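PDB 1QYI: hypothetical protein from Staphylococcus aureus subsp. aureus, which is of unknown function but has a HAD-like hydrolase domain and probably acts as a hydrolase, perhaps on a phosphorylated substrate. Local coordinates for residues A[21-26]-A[58-63]; A[76-81]-A[179-184]. One frame throughout, in Å; residues are numbered along the deposited sequence.

Contact 1. Residues A[21-26]-A[58-63]; sequences VSALTV and RIFQKD
The last turn of helix 49-60 comes up against the middle of helix 16-31 with A23 and I59 nearest in backbone, their CA atoms 6.2 Å apart, and the chain turns away at Q61, whose phi is positive. The methyl of A23 packs against two larger residues of the other helix. Its CB lies 3.7 Å from CE2 of F60, approaching the ring obliquely, and 4.5 Å from CB of I59. F60 reaches across from the helix end because its CG stands anti to the carbonyl carbon (chi1 -62°), which brings the far rim of the ring to the other helix. There OG of S22 meets CZ of F60 at 3.5 Å, at the ring edge and near its plane. Both helices belong to the all-helical part of the chain, which is separate from the parallel sheet of the HAD-like fold and is placed in the chain like the C1 cap of many HAD proteins, which it probably represents. One helical turn on from S22, V26 slides past I59 in the opposite direction, its CB 4.1 Å from CG2 of I59. That same CG2 also lies over one face of the F60 ring, offset toward the rim. L81 and F85 of helix 77-93 pack on V26 as well.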
loop_
_atom_site.group_PDB
_atom_site.type_symbol
_atom_site.label_atom_id
_atom_site.label_comp_id
_atom_site.label_asym_id
_atom_site.label_seq_id
_atom_site.Cartn_x
_atom_site.Cartn_y
_atom_site.Cartn_z
ATOM N N VAL A 21 -2.922 5.083 -7.857
ATOM C CA VAL A 21 -1.809 4.646 -8.686
ATOM C C VAL A 21 -2.114 3.249 -9.218
ATOM O O VAL A 21 -1.885 2.968 -10.394
ATOM C CB VAL A 21 -0.479 4.645 -7.919
ATOM C CG1 VAL A 21 0.635 4.143 -8.821
ATOM C CG2 VAL A 21 -0.169 6.061 -7.446
ATOM N N SER A 22 -2.654 2.378 -8.370
ATOM C CA SER A 22 -2.991 1.040 -8.818
ATOM C C SER A 22 -3.905 1.124 -10.057
ATOM O O SER A 22 -3.689 0.407 -11.048
ATOM C CB SER A 22 -3.672 0.260 -7.695
ATOM O OG SER A 22 -4.127 -1.011 -8.162
ATOM N N ALA A 23 -4.907 2.006 -10.009
ATOM C CA ALA A 23 -5.829 2.192 -11.139
ATOM C C ALA A 23 -5.097 2.735 -12.369
ATOM O O ALA A 23 -5.265 2.220 -13.472
ATOM C CB ALA A 23 -6.964 3.144 -10.750
ATOM N N LEU A 24 -4.300 3.783 -12.173
ATOM C CA LEU A 24 -3.532 4.377 -13.267
ATOM C C LEU A 24 -2.598 3.364 -13.905
ATOM O O LEU A 24 -2.312 3.429 -15.097
ATOM C CB LEU A 24 -2.690 5.553 -12.775
ATOM C CG LEU A 24 -3.376 6.891 -12.540
ATOM C CD1 LEU A 24 -2.302 7.971 -12.427
ATOM C CD2 LEU A 24 -4.303 7.200 -13.712
ATOM N N THR A 25 -2.110 2.426 -13.108
ATOM C CA THR A 25 -1.204 1.425 -13.644
ATOM C C THR A 25 -1.920 0.580 -14.682
ATOM O O THR A 25 -1.489 0.504 -15.835
ATOM C CB THR A 25 -0.652 0.545 -12.537
ATOM O OG1 THR A 25 0.190 1.347 -11.701
ATOM C CG2 THR A 25 0.163 -0.592 -13.116
ATOM N N VAL A 26 -3.020 -0.037 -14.273
ATOM C CA VAL A 26 -3.812 -0.868 -15.168
ATOM C C VAL A 26 -4.170 -0.079 -16.427
ATOM O O VAL A 26 -4.020 -0.564 -17.553
ATOM C CB VAL A 26 -5.100 -1.325 -14.454
ATOM C CG1 VAL A 26 -5.856 -2.327 -15.310
ATOM C CG2 VAL A 26 -4.750 -1.930 -13.109
ATOM N N ARG A 58 -13.632 3.917 -13.312
ATOM C CA ARG A 58 -13.874 3.015 -14.434
ATOM C C ARG A 58 -13.221 1.650 -14.233
ATOM O O ARG A 58 -13.872 0.616 -14.379
ATOM C CB ARG A 58 -13.347 3.613 -15.739
ATOM C CG ARG A 58 -14.102 4.807 -16.274
ATOM C CD ARG A 58 -13.586 5.113 -17.666
ATOM N NE ARG A 58 -13.868 3.996 -18.576
ATOM C CZ ARG A 58 -13.232 3.774 -19.723
ATOM N NH1 ARG A 58 -12.260 4.589 -20.118
ATOM N NH2 ARG A 58 -13.571 2.737 -20.475
ATOM N N ILE A 59 -11.930 1.657 -13.912
ATOM C CA ILE A 59 -11.174 0.422 -13.712
ATOM C C ILE A 59 -11.768 -0.464 -12.615
ATOM O O ILE A 59 -12.075 -1.627 -12.862
ATOM C CB ILE A 59 -9.678 0.722 -13.377
ATOM C CG1 ILE A 59 -9.040 1.559 -14.487
ATOM C CG2 ILE A 59 -8.899 -0.585 -13.225
ATOM C CD1 ILE A 59 -9.094 0.903 -15.865
ATOM N N PHE A 60 -11.945 0.084 -11.415
ATOM C CA PHE A 60 -12.482 -0.685 -10.297
ATOM C C PHE A 60 -14.007 -0.709 -10.116
ATOM O O PHE A 60 -14.509 -1.371 -9.204
ATOM C CB PHE A 60 -11.830 -0.229 -8.982
ATOM C CG PHE A 60 -10.345 -0.441 -8.928
ATOM C CD1 PHE A 60 -9.798 -1.686 -9.209
ATOM C CD2 PHE A 60 -9.492 0.607 -8.580
ATOM C CE1 PHE A 60 -8.417 -1.891 -9.148
ATOM C CE2 PHE A 60 -8.109 0.413 -8.513
ATOM C CZ PHE A 60 -7.570 -0.836 -8.797
ATOM N N GLN A 61 -14.732 0.007 -10.974
ATOM C CA GLN A 61 -16.192 0.057 -10.915
ATOM C C GLN A 61 -16.713 0.511 -9.549
ATOM O O GLN A 61 -17.339 -0.259 -8.810
ATOM C CB GLN A 61 -16.770 -1.313 -11.259
ATOM C CG GLN A 61 -16.373 -1.801 -12.631
ATOM C CD GLN A 61 -17.121 -1.097 -13.745
ATOM O OE1 GLN A 61 -18.301 -1.359 -13.981
ATOM N NE2 GLN A 61 -16.439 -0.188 -14.428
ATOM N N LYS A 62 -16.456 1.770 -9.221
ATOM C CA LYS A 62 -16.881 2.329 -7.948
ATOM C C LYS A 62 -16.194 1.615 -6.799
ATOM O O LYS A 62 -16.719 1.562 -5.688
ATOM C CB LYS A 62 -18.402 2.226 -7.773
ATOM C CG LYS A 62 -19.210 3.322 -8.479
ATOM C CD LYS A 62 -18.835 4.718 -7.978
ATOM C CE LYS A 62 -19.655 5.798 -8.673
ATOM N NZ LYS A 62 -19.335 7.173 -8.188
ATOM N N ASP A 63 -15.020 1.058 -7.070
ATOM C CA ASP A 63 -14.256 0.364 -6.039
ATOM C C ASP A 63 -14.826 -0.991 -5.643
ATOM O O ASP A 63 -14.359 -1.617 -4.682
ATOM C CB ASP A 63 -14.119 1.262 -4.814
ATOM C CG ASP A 63 -13.042 2.306 -4.992
ATOM O OD1 ASP A 63 -12.671 2.589 -6.159
ATOM O OD2 ASP A 63 -12.573 2.855 -3.971
#

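Contact 2. Residues A[76-81]-A[179-184]; sequences SNWDML and EVYQEW
W78 turns the edge of its five-membered ring toward the face of Y181, an offset T-shaped (edge-to-face) stack with centroids 5.1 Å apart and planes at 88°. The leading atom is NE1 of W78, 3.5 Å from CD1 of Y181. L81 meets the same tyrosine through one methyl, its CD2 3.4 Å from CD2 of Y181 and coming in obliquely. Y181 has CG anti to its own backbone N (chi1 172°), which carries the ring out from helix 172-195 to helix 77-93. At its phenolic end, OH of Y181 lies 4.0 Å from CB of N77, with the N77 amide plane tilted from the ring. The axes of the two helical segments pass 10.6 Å apart at 123°, a wide separation bridged by W78, L81 and N77 meeting Y181 within the helical part of the protein. The next residue along, Q182, sets its amide perpendicular to the indole at its edge, brought back there by a bend at chi2. Across this interface the stack and the leucine methyl contact both supply dispersion; in the W78-Y181 stack the indole edge, probably the more positive part, faces the electron-rich tyrosine ring, a weak electrostatic gain added to that dispersion.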
loop_
_atom_site.group_PDB
_atom_site.type_symbol
_atom_site.label_atom_id
_atom_site.label_comp_id
_atom_site.label_asym_id
_atom_site.label_seq_id
_atom_site.Cartn_x
_atom_site.Cartn_y
_atom_site.Cartn_z
ATOM N N SER A 76 -2.399 -6.382 -1.237
ATOM C CA SER A 76 -1.209 -5.787 -1.834
ATOM C C SER A 76 -1.646 -5.097 -3.120
ATOM O O SER A 76 -2.313 -5.716 -3.941
ATOM C CB SER A 76 -0.169 -6.857 -2.161
ATOM O OG SER A 76 0.967 -6.269 -2.796
ATOM N N ASN A 77 -1.279 -3.830 -3.298
ATOM C CA ASN A 77 -1.678 -3.104 -4.503
ATOM C C ASN A 77 -1.060 -3.711 -5.753
ATOM O O ASN A 77 -1.710 -3.766 -6.794
ATOM C CB ASN A 77 -1.292 -1.624 -4.409
ATOM C CG ASN A 77 -2.029 -0.897 -3.304
ATOM O OD1 ASN A 77 -1.699 -1.030 -2.125
ATOM N ND2 ASN A 77 -3.042 -0.128 -3.680
ATOM N N TRP A 78 0.193 -4.156 -5.652
ATOM C CA TRP A 78 0.870 -4.770 -6.788
ATOM C C TRP A 78 0.033 -5.957 -7.267
ATOM O O TRP A 78 -0.319 -6.048 -8.448
ATOM C CB TRP A 78 2.278 -5.249 -6.401
ATOM C CG TRP A 78 3.230 -4.147 -5.977
ATOM C CD1 TRP A 78 3.210 -2.834 -6.389
ATOM C CD2 TRP A 78 4.381 -4.277 -5.125
ATOM N NE1 TRP A 78 4.271 -2.154 -5.851
ATOM C CE2 TRP A 78 5.009 -3.010 -5.071
ATOM C CE3 TRP A 78 4.946 -5.341 -4.401
ATOM C CZ2 TRP A 78 6.181 -2.774 -4.324
ATOM C CZ3 TRP A 78 6.113 -5.109 -3.656
ATOM C CH2 TRP A 78 6.716 -3.832 -3.625
ATOM N N ASP A 79 -0.306 -6.856 -6.346
ATOM C CA ASP A 79 -1.101 -8.020 -6.711
ATOM C C ASP A 79 -2.460 -7.634 -7.302
ATOM O O ASP A 79 -2.875 -8.185 -8.326
ATOM C CB ASP A 79 -1.307 -8.937 -5.502
ATOM C CG ASP A 79 -0.007 -9.549 -5.000
ATOM O OD1 ASP A 79 0.731 -10.151 -5.810
ATOM O OD2 ASP A 79 0.277 -9.429 -3.787
HETATM N N MSE A 80 -3.139 -6.684 -6.665
HETATM C CA MSE A 80 -4.450 -6.246 -7.135
HETATM C C MSE A 80 -4.454 -5.722 -8.575
HETATM O O MSE A 80 -5.243 -6.175 -9.404
HETATM C CB MSE A 80 -5.020 -5.172 -6.209
HETATM C CG MSE A 80 -5.224 -5.627 -4.783
HETATM SE SE MSE A 80 -6.231 -4.345 -3.758
HETATM C CE MSE A 80 -5.308 -2.718 -4.320
ATOM N N LEU A 81 -3.580 -4.763 -8.864
ATOM C CA LEU A 81 -3.506 -4.195 -10.197
ATOM C C LEU A 81 -3.098 -5.268 -11.206
ATOM O O LEU A 81 -3.515 -5.230 -12.360
ATOM C CB LEU A 81 -2.517 -3.030 -10.218
ATOM C CG LEU A 81 -1.040 -3.317 -9.956
ATOM C CD1 LEU A 81 -0.367 -3.804 -11.238
ATOM C CD2 LEU A 81 -0.356 -2.029 -9.480
ATOM N N GLU A 179 6.648 -2.502 -11.833
ATOM C CA GLU A 179 7.612 -1.424 -12.090
ATOM C C GLU A 179 6.878 -0.165 -12.527
ATOM O O GLU A 179 7.275 0.952 -12.185
ATOM C CB GLU A 179 8.638 -1.825 -13.165
ATOM C CG GLU A 179 9.481 -3.018 -12.769
ATOM C CD GLU A 179 10.634 -3.291 -13.715
ATOM O OE1 GLU A 179 10.543 -2.973 -14.920
ATOM O OE2 GLU A 179 11.641 -3.857 -13.256
ATOM N N VAL A 180 5.793 -0.360 -13.269
ATOM C CA VAL A 180 4.998 0.756 -13.762
ATOM C C VAL A 180 4.359 1.478 -12.593
ATOM O O VAL A 180 4.255 2.704 -12.589
ATOM C CB VAL A 180 3.874 0.286 -14.708
ATOM C CG1 VAL A 180 3.129 1.488 -15.254
ATOM C CG2 VAL A 180 4.452 -0.549 -15.841
ATOM N N TYR A 181 3.926 0.713 -11.601
ATOM C CA TYR A 181 3.288 1.305 -10.429
ATOM C C TYR A 181 4.289 2.110 -9.589
ATOM O O TYR A 181 4.005 3.233 -9.136
ATOM C CB TYR A 181 2.647 0.203 -9.582
ATOM C CG TYR A 181 2.127 0.668 -8.243
ATOM C CD1 TYR A 181 2.999 0.872 -7.169
ATOM C CD2 TYR A 181 0.760 0.879 -8.035
ATOM C CE1 TYR A 181 2.531 1.264 -5.928
ATOM C CE2 TYR A 181 0.283 1.272 -6.796
ATOM C CZ TYR A 181 1.175 1.462 -5.749
ATOM O OH TYR A 181 0.717 1.851 -4.515
ATOM N N GLN A 182 5.470 1.524 -9.401
ATOM C CA GLN A 182 6.515 2.152 -8.611
ATOM C C GLN A 182 6.972 3.478 -9.211
ATOM O O GLN A 182 7.232 4.439 -8.481
ATOM C CB GLN A 182 7.695 1.180 -8.434
ATOM C CG GLN A 182 7.366 -0.010 -7.532
ATOM C CD GLN A 182 7.122 0.393 -6.082
ATOM O OE1 GLN A 182 8.068 0.563 -5.315
ATOM N NE2 GLN A 182 5.852 0.567 -5.707
ATOM N N GLU A 183 7.063 3.548 -10.536
ATOM C CA GLU A 183 7.480 4.795 -11.160
ATOM C C GLU A 183 6.359 5.811 -10.988
ATOM O O GLU A 183 6.598 6.988 -10.717
ATOM C CB GLU A 183 7.802 4.599 -12.642
ATOM C CG GLU A 183 9.087 5.293 -13.014
ATOM C CD GLU A 183 9.396 5.255 -14.496
ATOM O OE1 GLU A 183 9.473 4.145 -15.064
ATOM O OE2 GLU A 183 9.570 6.342 -15.085
ATOM N N TRP A 184 5.129 5.339 -11.147
ATOM C CA TRP A 184 3.956 6.176 -10.970
ATOM C C TRP A 184 3.996 6.784 -9.564
ATOM O O TRP A 184 3.838 7.990 -9.390
ATOM C CB TRP A 184 2.698 5.322 -11.118
ATOM C CG TRP A 184 2.017 5.406 -12.467
ATOM C CD1 TRP A 184 1.456 4.382 -13.173
ATOM C CD2 TRP A 184 1.740 6.605 -13.204
ATOM N NE1 TRP A 184 0.834 4.875 -14.301
ATOM C CE2 TRP A 184 0.984 6.231 -14.337
ATOM C CE3 TRP A 184 2.037 7.959 -13.001
ATOM C CZ2 TRP A 184 0.540 7.157 -15.274
ATOM C CZ3 TRP A 184 1.596 8.881 -13.931
ATOM C CH2 TRP A 184 0.842 8.472 -15.056
#

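In the fold
From the N terminus the chain runs through strand 3-6 of the parallel sheet and then into helix 16-31. Contact 1 closes the first loop, bringing the end of helix 49-60 back to that helix across 31 intervening residues. Contact 2 opens only afterwards, at the start of helix 77-93, and closes a much longer loop, about half helical, when helix 172-195 arrives, so the two lie in series, neither nesting nor crossing. In space they adjoin, with centres about 11 Å apart: S22 touches L81, while V21 and T25 pack on Y181, and V21 also on W184. Helix 16-31 thus joins all three other helices within the helical part of the fold.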